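Local coordinates for protein VP2 (Human bocavirus 3, PDB 5US7) that self-assembles in 60 copies into the T=1 icosahedral capsid shell of a parvovirus, at residues 49-52 with 53-56; 197-200 with 201-204; 205-208 with 209-212. One frame throughout, in Å; residues are numbered along the deposited sequence.

Contact 1: residues 49-52 with 53-56; sequences YFTD and SYVI
Val55 CG1 lies over one face of the Phe50 ring, offset toward the rim, in a CH-pi contact 4.0 Å from the ring centroid and 20° off the ring normal. The second methyl, Val55 CG2, touches the near side of the same ring at Phe50 CD1, 3.4 Å away, and the two side chains run side by side, pointing the same way. The Tyr54 ring has the hydroxyl oxygen of Thr51 above its centre, with OG1 3.3 Å from the ring plane, while Thr51 CG2 reaches Tyr54 CZ at 4.0 Å. That hydroxyl is directed to the backbone oxygen Tyr54 O, in a bond modelled too short for its length to be trusted. At the edge of the Tyr49 ring, near its plane, stands the phenol oxygen of Tyr54, 4.1 Å from Tyr49 CE2; Ile56 CD1 approaches this ring obliquely. Tyr54 CB starts away from the first strand, but CG stands between the backbone N and the carbonyl carbon (chi1 64°), which swings the ring back beneath Thr51. The backbone is a tight beta hairpin of strands 47-50 and 54-65, which correspond to strands A and B of the parvovirus jelly roll. Tyr49 and Ile56 form an antiparallel hydrogen-bonded pair, Tyr49 N to Ile56 O at 2.8 Å and Ile56 N to Tyr49 O at 2.9 Å, and Phe50 and Val55 form the next, non-hydrogen-bonded pair. Nearer the bend, Thr51 N donates to Tyr54 O at 2.9 Å. Strand 466-482 continues the sheet beyond Val55, and helix 109-116 packs on Phe50 through Asp111 and Arg114. One oxygen of Asp52, OD1, forms a salt bridge with Arg482, while OD2 lies close to Asp52 OD2 of a second subunit.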
ATOM      1  N   TYR A  49     -47.157 -77.834   7.517  1.00 38.63           N
ATOM      2  CA  TYR A  49     -46.371 -76.982   8.396  1.00 38.63           C
ATOM      3  C   TYR A  49     -47.319 -76.101   9.192  1.00 38.63           C
ATOM      4  O   TYR A  49     -47.983 -75.231   8.625  1.00 38.63           O
ATOM      5  CB  TYR A  49     -45.381 -76.156   7.588  1.00 43.27           C
ATOM      6  CG  TYR A  49     -44.631 -75.162   8.411  1.00 43.27           C
ATOM      7  CD1 TYR A  49     -43.651 -75.571   9.294  1.00 43.27           C
ATOM      8  CD2 TYR A  49     -44.883 -73.809   8.292  1.00 43.27           C
ATOM      9  CE1 TYR A  49     -42.960 -74.664  10.050  1.00 43.27           C
ATOM     10  CE2 TYR A  49     -44.191 -72.893   9.038  1.00 43.27           C
ATOM     11  CZ  TYR A  49     -43.231 -73.325   9.918  1.00 43.27           C
ATOM     12  OH  TYR A  49     -42.534 -72.409  10.668  1.00 43.27           O
ATOM     13  N   PHE A  50     -47.369 -76.315  10.501  1.00 39.05           N
ATOM     14  CA  PHE A  50     -48.290 -75.625  11.389  1.00 39.05           C
ATOM     15  C   PHE A  50     -47.623 -74.446  12.074  1.00 39.05           C
ATOM     16  O   PHE A  50     -46.486 -74.542  12.536  1.00 39.05           O
ATOM     17  CB  PHE A  50     -48.823 -76.574  12.453  1.00 37.20           C
ATOM     18  CG  PHE A  50     -49.778 -77.585  11.931  1.00 37.20           C
ATOM     19  CD1 PHE A  50     -51.127 -77.347  11.958  1.00 37.20           C
ATOM     20  CD2 PHE A  50     -49.328 -78.760  11.388  1.00 37.20           C
ATOM     21  CE1 PHE A  50     -52.010 -78.267  11.480  1.00 37.20           C
ATOM     22  CE2 PHE A  50     -50.208 -79.680  10.905  1.00 37.20           C
ATOM     23  CZ  PHE A  50     -51.550 -79.433  10.950  1.00 37.20           C
ATOM     24  N   THR A  51     -48.342 -73.334  12.133  1.00 39.97           N
ATOM     25  CA  THR A  51     -47.965 -72.198  12.957  1.00 39.97           C
ATOM     26  C   THR A  51     -49.177 -71.763  13.757  1.00 39.97           C
ATOM     27  O   THR A  51     -50.199 -72.454  13.766  1.00 39.97           O
ATOM     28  CB  THR A  51     -47.449 -71.034  12.119  1.00 40.72           C
ATOM     29  OG1 THR A  51     -48.460 -70.633  11.192  1.00 40.72           O
ATOM     30  CG2 THR A  51     -46.212 -71.432  11.367  1.00 40.72           C
ATOM     31  N   ASP A  52     -49.074 -70.632  14.445  1.00 41.77           N
ATOM     32  CA  ASP A  52     -50.224 -70.126  15.178  1.00 41.77           C
ATOM     33  C   ASP A  52     -51.230 -69.466  14.250  1.00 41.77           C
ATOM     34  O   ASP A  52     -52.435 -69.696  14.373  1.00 41.77           O
ATOM     35  CB  ASP A  52     -49.766 -69.152  16.258  1.00 46.29           C
ATOM     36  CG  ASP A  52     -49.102 -69.855  17.418  1.00 46.29           C
ATOM     37  OD1 ASP A  52     -49.296 -71.081  17.554  1.00 46.29           O
ATOM     38  OD2 ASP A  52     -48.384 -69.188  18.190  1.00 46.29           O
ATOM     39  N   SER A  53     -50.763 -68.628  13.333  1.00 39.67           N
ATOM     40  CA  SER A  53     -51.666 -67.871  12.482  1.00 39.67           C
ATOM     41  C   SER A  53     -51.991 -68.546  11.158  1.00 39.67           C
ATOM     42  O   SER A  53     -52.940 -68.124  10.495  1.00 39.67           O
ATOM     43  CB  SER A  53     -51.078 -66.489  12.205  1.00 41.72           C
ATOM     44  OG  SER A  53     -49.858 -66.594  11.495  1.00 41.72           O
ATOM     45  N   TYR A  54     -51.252 -69.572  10.748  1.00 38.29           N
ATOM     46  CA  TYR A  54     -51.546 -70.200   9.469  1.00 38.29           C
ATOM     47  C   TYR A  54     -50.992 -71.610   9.438  1.00 38.29           C
ATOM     48  O   TYR A  54     -50.156 -71.991  10.256  1.00 38.29           O
ATOM     49  CB  TYR A  54     -50.991 -69.398   8.292  1.00 39.29           C
ATOM     50  CG  TYR A  54     -49.494 -69.306   8.256  1.00 39.29           C
ATOM     51  CD1 TYR A  54     -48.736 -70.297   7.666  1.00 39.29           C
ATOM     52  CD2 TYR A  54     -48.840 -68.212   8.783  1.00 39.29           C
ATOM     53  CE1 TYR A  54     -47.374 -70.219   7.628  1.00 39.29           C
ATOM     54  CE2 TYR A  54     -47.470 -68.122   8.744  1.00 39.29           C
ATOM     55  CZ  TYR A  54     -46.744 -69.129   8.163  1.00 39.29           C
ATOM     56  OH  TYR A  54     -45.376 -69.049   8.117  1.00 39.29           O
ATOM     57  N   VAL A  55     -51.474 -72.375   8.469  1.00 36.02           N
ATOM     58  CA  VAL A  55     -51.015 -73.728   8.203  1.00 36.02           C
ATOM     59  C   VAL A  55     -50.761 -73.845   6.712  1.00 36.02           C
ATOM     60  O   VAL A  55     -51.519 -73.303   5.903  1.00 36.02           O
ATOM     61  CB  VAL A  55     -52.044 -74.776   8.662  1.00 35.03           C
ATOM     62  CG1 VAL A  55     -51.607 -76.161   8.272  1.00 35.03           C
ATOM     63  CG2 VAL A  55     -52.242 -74.688  10.146  1.00 35.03           C
ATOM     64  N   ILE A  56     -49.694 -74.538   6.345  1.00 35.27           N
ATOM     65  CA  ILE A  56     -49.333 -74.749   4.953  1.00 35.27           C
ATOM     66  C   ILE A  56     -49.332 -76.240   4.695  1.00 35.27           C
ATOM     67  O   ILE A  56     -48.522 -76.969   5.273  1.00 35.27           O
ATOM     68  CB  ILE A  56     -47.962 -74.153   4.624  1.00 34.68           C
ATOM     69  CG1 ILE A  56     -47.973 -72.650   4.835  1.00 34.68           C
ATOM     70  CG2 ILE A  56     -47.608 -74.453   3.203  1.00 34.68           C
ATOM     71  CD1 ILE A  56     -46.615 -72.049   4.749  1.00 34.68           C
TER

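Contact 2: residues 197-200 with 201-204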
ATOM      1  N   ILE A 197     -81.712 -78.489 -20.167  1.00 73.11           N
ATOM      2  CA  ILE A 197     -82.540 -79.617 -19.767  1.00 73.11           C
ATOM      3  C   ILE A 197     -82.937 -80.387 -21.016  1.00 73.11           C
ATOM      4  O   ILE A 197     -83.246 -79.793 -22.053  1.00 73.11           O
ATOM      5  CB  ILE A 197     -83.772 -79.138 -18.982  1.00 72.17           C
ATOM      6  CG1 ILE A 197     -83.347 -78.375 -17.736  1.00 72.17           C
ATOM      7  CG2 ILE A 197     -84.599 -80.310 -18.521  1.00 72.17           C
ATOM      8  CD1 ILE A 197     -83.389 -76.898 -17.889  1.00 72.17           C
ATOM      9  N   HIS A 198     -82.911 -81.716 -20.938  1.00 80.63           N
ATOM     10  CA  HIS A 198     -83.272 -82.510 -22.107  1.00 80.63           C
ATOM     11  C   HIS A 198     -84.773 -82.467 -22.353  1.00 80.63           C
ATOM     12  O   HIS A 198     -85.215 -82.260 -23.486  1.00 80.63           O
ATOM     13  CB  HIS A 198     -82.785 -83.940 -21.941  1.00 81.03           C
ATOM     14  CG  HIS A 198     -83.000 -84.785 -23.152  1.00 81.03           C
ATOM     15  ND1 HIS A 198     -84.190 -85.428 -23.407  1.00 81.03           N
ATOM     16  CD2 HIS A 198     -82.186 -85.070 -24.194  1.00 81.03           C
ATOM     17  CE1 HIS A 198     -84.093 -86.090 -24.545  1.00 81.03           C
ATOM     18  NE2 HIS A 198     -82.888 -85.887 -25.044  1.00 81.03           N
ATOM     19  N   GLU A 199     -85.568 -82.649 -21.307  1.00 83.42           N
ATOM     20  CA  GLU A 199     -86.929 -82.150 -21.326  1.00 83.42           C
ATOM     21  C   GLU A 199     -86.865 -80.644 -21.502  1.00 83.42           C
ATOM     22  O   GLU A 199     -85.832 -80.031 -21.248  1.00 83.42           O
ATOM     23  CB  GLU A 199     -87.633 -82.504 -20.020  1.00 90.95           C
ATOM     24  CG  GLU A 199     -87.882 -83.977 -19.847  1.00 90.95           C
ATOM     25  CD  GLU A 199     -88.883 -84.477 -20.846  1.00 90.95           C
ATOM     26  OE1 GLU A 199     -89.869 -83.754 -21.051  1.00 90.95           O
ATOM     27  OE2 GLU A 199     -88.687 -85.564 -21.431  1.00 90.95           O
ATOM     28  N   LEU A 200     -87.960 -80.038 -21.966  1.00 83.46           N
ATOM     29  CA  LEU A 200     -87.867 -78.616 -22.280  1.00 83.46           C
ATOM     30  C   LEU A 200     -86.815 -78.413 -23.359  1.00 83.46           C
ATOM     31  O   LEU A 200     -85.670 -78.093 -23.032  1.00 83.46           O
ATOM     32  CB  LEU A 200     -87.511 -77.764 -21.057  1.00 82.26           C
ATOM     33  CG  LEU A 200     -88.523 -77.287 -20.023  1.00 82.26           C
ATOM     34  CD1 LEU A 200     -89.060 -78.440 -19.222  1.00 82.26           C
ATOM     35  CD2 LEU A 200     -87.842 -76.290 -19.112  1.00 82.26           C
ATOM     36  N   ALA A 201     -87.200 -78.569 -24.630  1.00 84.20           N
ATOM     37  CA  ALA A 201     -86.355 -78.903 -25.779  1.00 84.20           C
ATOM     38  C   ALA A 201     -86.047 -80.386 -25.887  1.00 84.20           C
ATOM     39  O   ALA A 201     -84.902 -80.767 -26.139  1.00 84.20           O
ATOM     40  CB  ALA A 201     -85.035 -78.137 -25.751  1.00 78.07           C
ATOM     41  N   GLU A 202     -87.062 -81.221 -25.689  1.00 88.76           N
ATOM     42  CA  GLU A 202     -86.962 -82.627 -26.052  1.00 88.76           C
ATOM     43  C   GLU A 202     -86.478 -82.759 -27.510  1.00 88.76           C
ATOM     44  O   GLU A 202     -85.472 -83.428 -27.729  1.00 88.76           O
ATOM     45  CB  GLU A 202     -88.298 -83.352 -25.842  1.00 93.79           C
ATOM     46  CG  GLU A 202     -88.788 -83.476 -24.426  1.00 93.79           C
ATOM     47  CD  GLU A 202     -90.210 -83.982 -24.397  1.00 93.79           C
ATOM     48  OE1 GLU A 202     -90.881 -83.901 -25.444  1.00 93.79           O
ATOM     49  OE2 GLU A 202     -90.652 -84.498 -23.358  1.00 93.79           O
ATOM     50  N   MET A 203     -87.140 -82.165 -28.514  1.00 93.58           N
ATOM     51  CA  MET A 203     -88.483 -81.583 -28.465  1.00 93.58           C
ATOM     52  C   MET A 203     -89.395 -82.559 -29.193  1.00 93.58           C
ATOM     53  O   MET A 203     -88.963 -83.221 -30.136  1.00 93.58           O
ATOM     54  CB  MET A 203     -88.536 -80.203 -29.112  1.00 89.08           C
ATOM     55  CG  MET A 203     -88.411 -80.230 -30.617  1.00 89.08           C
ATOM     56  SD  MET A 203     -88.109 -78.607 -31.314  1.00 89.08           S
ATOM     57  CE  MET A 203     -86.331 -78.544 -31.175  1.00 89.08           C
ATOM     58  N   GLU A 204     -90.645 -82.676 -28.761  1.00 99.97           N
ATOM     59  CA  GLU A 204     -91.557 -83.662 -29.322  1.00 99.97           C
ATOM     60  C   GLU A 204     -92.764 -82.980 -29.944  1.00 99.97           C
ATOM     61  O   GLU A 204     -93.455 -82.199 -29.280  1.00 99.97           O
ATOM     62  CB  GLU A 204     -92.003 -84.671 -28.264  1.00102.28           C
ATOM     63  CG  GLU A 204     -92.945 -85.732 -28.810  1.00102.28           C
ATOM     64  CD  GLU A 204     -92.311 -86.598 -29.888  1.00102.28           C
ATOM     65  OE1 GLU A 204     -91.069 -86.595 -30.026  1.00102.28           O
ATOM     66  OE2 GLU A 204     -93.065 -87.278 -30.615  1.00102.28           O
TER
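Glu199 and Glu202 meet through their carboxylates, Glu199 OE1 lying 2.5 Å from Glu202 OE2. The groups stand almost perpendicular, their planes 87° apart, and Glu202 OE2 also faces the other oxygen, Glu199 OE2, at 3.0 Å. Glu199 gets there by folding: its CB points away from the following residues, but a bend at chi2 (-67°) brings the acid back, whereas Glu202 reaches across with its chain extended beyond CG. Behind the acids the backbone turns sharply, with positive phi at both Leu200 and Ala201, and Glu202 CA makes a CA-H...O contact with His198 O at 3.1 Å. The turn belongs to the long loop between strand 185-190 and helix 210-215, in what corresponds to the E-F loop of the jelly roll. Ile327 packs on Glu199, Asn326 and Asn328 on Glu202, and Ala214 of the helix on Ala201. Neighbouring subunits also pack here, Ile507 of a third on His198 and Pro255 of a fourth on Ile197. If the modelled approach of the two acids is right, one of them probably holds a proton, though at 2.8 Å resolution their separation is itself uncertain.

Contact 3: residues 205-208 with 209-212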
ATOM      1  N   ASP A 205     -93.019 -83.301 -31.214  1.00103.63           N
ATOM      2  CA  ASP A 205     -94.070 -82.683 -32.012  1.00103.63           C
ATOM      3  C   ASP A 205     -93.903 -81.174 -31.905  1.00103.63           C
ATOM      4  O   ASP A 205     -92.769 -80.685 -31.895  1.00103.63           O
ATOM      5  CB  ASP A 205     -95.448 -83.152 -31.530  1.00105.94           C
ATOM      6  CG  ASP A 205     -96.576 -82.741 -32.462  1.00105.94           C
ATOM      7  OD1 ASP A 205     -96.294 -82.125 -33.511  1.00105.94           O
ATOM      8  OD2 ASP A 205     -97.746 -83.034 -32.139  1.00105.94           O
ATOM      9  N   SER A 206     -95.012 -80.442 -31.833  1.00101.33           N
ATOM     10  CA  SER A 206     -95.057 -79.109 -31.248  1.00101.33           C
ATOM     11  C   SER A 206     -93.909 -78.216 -31.843  1.00101.33           C
ATOM     12  O   SER A 206     -93.633 -78.390 -33.030  1.00101.33           O
ATOM     13  CB  SER A 206     -95.039 -79.318 -29.730  1.00101.83           C
ATOM     14  OG  SER A 206     -96.213 -79.980 -29.295  1.00101.83           O
ATOM     15  N   ASN A 207     -93.229 -77.293 -31.141  1.00 92.71           N
ATOM     16  CA  ASN A 207     -93.629 -76.622 -29.905  1.00 92.71           C
ATOM     17  C   ASN A 207     -93.535 -75.113 -30.055  1.00 92.71           C
ATOM     18  O   ASN A 207     -94.524 -74.405 -29.883  1.00 92.71           O
ATOM     19  CB  ASN A 207     -92.775 -77.085 -28.727  1.00 90.55           C
ATOM     20  CG  ASN A 207     -93.392 -76.716 -27.396  1.00 90.55           C
ATOM     21  OD1 ASN A 207     -94.196 -75.791 -27.308  1.00 90.55           O
ATOM     22  ND2 ASN A 207     -93.053 -77.465 -26.359  1.00 90.55           N
ATOM     23  N   ALA A 208     -92.323 -74.643 -30.338  1.00 84.73           N
ATOM     24  CA  ALA A 208     -91.875 -73.258 -30.374  1.00 84.73           C
ATOM     25  C   ALA A 208     -91.590 -72.756 -28.973  1.00 84.73           C
ATOM     26  O   ALA A 208     -90.998 -71.689 -28.826  1.00 84.73           O
ATOM     27  CB  ALA A 208     -92.861 -72.298 -31.070  1.00 87.43           C
ATOM     28  N   VAL A 209     -91.985 -73.485 -27.936  1.00 81.26           N
ATOM     29  CA  VAL A 209     -91.523 -73.223 -26.582  1.00 81.26           C
ATOM     30  C   VAL A 209     -90.271 -74.056 -26.378  1.00 81.26           C
ATOM     31  O   VAL A 209     -89.191 -73.520 -26.117  1.00 81.26           O
ATOM     32  CB  VAL A 209     -92.600 -73.546 -25.538  1.00 85.80           C
ATOM     33  CG1 VAL A 209     -92.051 -73.343 -24.142  1.00 85.80           C
ATOM     34  CG2 VAL A 209     -93.817 -72.676 -25.767  1.00 85.80           C
ATOM     35  N   GLU A 210     -90.412 -75.379 -26.481  1.00 78.99           N
ATOM     36  CA  GLU A 210     -89.235 -76.238 -26.477  1.00 78.99           C
ATOM     37  C   GLU A 210     -88.298 -75.902 -27.630  1.00 78.99           C
ATOM     38  O   GLU A 210     -87.074 -75.963 -27.478  1.00 78.99           O
ATOM     39  CB  GLU A 210     -89.644 -77.709 -26.530  1.00 89.31           C
ATOM     40  CG  GLU A 210     -90.212 -78.259 -25.230  1.00 89.31           C
ATOM     41  CD  GLU A 210     -90.524 -79.740 -25.319  1.00 89.31           C
ATOM     42  OE1 GLU A 210     -90.552 -80.269 -26.446  1.00 89.31           O
ATOM     43  OE2 GLU A 210     -90.706 -80.386 -24.267  1.00 89.31           O
ATOM     44  N   LYS A 211     -88.848 -75.542 -28.790  1.00 74.22           N
ATOM     45  CA  LYS A 211     -87.990 -75.217 -29.924  1.00 74.22           C
ATOM     46  C   LYS A 211     -87.193 -73.948 -29.668  1.00 74.22           C
ATOM     47  O   LYS A 211     -86.020 -73.863 -30.041  1.00 74.22           O
ATOM     48  CB  LYS A 211     -88.816 -75.075 -31.196  1.00 76.74           C
ATOM     49  CG  LYS A 211     -87.972 -74.798 -32.422  1.00 76.74           C
ATOM     50  CD  LYS A 211     -88.799 -74.849 -33.687  1.00 76.74           C
ATOM     51  CE  LYS A 211     -87.948 -74.551 -34.902  1.00 76.74           C
ATOM     52  NZ  LYS A 211     -87.542 -73.126 -34.950  1.00 76.74           N
ATOM     53  N   ALA A 212     -87.808 -72.951 -29.038  1.00 69.96           N
ATOM     54  CA  ALA A 212     -87.057 -71.762 -28.659  1.00 69.96           C
ATOM     55  C   ALA A 212     -86.031 -72.075 -27.584  1.00 69.96           C
ATOM     56  O   ALA A 212     -84.964 -71.457 -27.548  1.00 69.96           O
ATOM     57  CB  ALA A 212     -88.006 -70.669 -28.182  1.00 72.18           C
TER
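Asn207 crosses Glu210 at about a right angle where the chain enters the short helix 210-215, its amide plane turned 51° from the carboxylate plane. The side chain of Asn207 is directed to the helix start, CG lying anti to the backbone N (chi1 -164°) and 3.4 Å from Glu210 N. Val209 runs obliquely past the same asparagine, its CB lying against the end of the amide, whose oxygen and nitrogen cannot be told apart with confidence. Glu210 stretches back beside the amide, its chain extended beyond CG, and OE1 accepts a weak hydrogen bond from Glu204 N, which ties the helix to the loop that leads into it. Lys211 sets out toward the loop, CB lying 3.6 Å from Ala208 N, but the rest of its chain heads off. Leu499 of a third subunit packs on it, and Leu375 of a fourth subunit packs on Ala212, so this entry to the helix lies where subunits of the capsid meet. A weak hydrogen bond from Ala212 N to Ala208 O, 3.4 Å long, spans the residues leading into the helix, and the same oxygen also touches Ala212 CB at 3.2 Å.

How the contacts relate
Contact 1 comes first along the chain and lies on the opposite side of the chain's centre from the other two, its centre 52 Å from that of contact 2 and 58 Å from that of contact 3. It belongs to the hairpin at one border of the jelly-roll sheet. Contacts 2 and 3 follow directly on each other in the loop before helix 210-215 and the opening of that helix, with centres 9 Å apart. Glu210 joins them: its CG packs 3.1 Å from Ala201 N, and its carboxylate lies beside Leu200 and Met203. Both regions also meet other subunits, so each takes part in contacts of the assembled capsid.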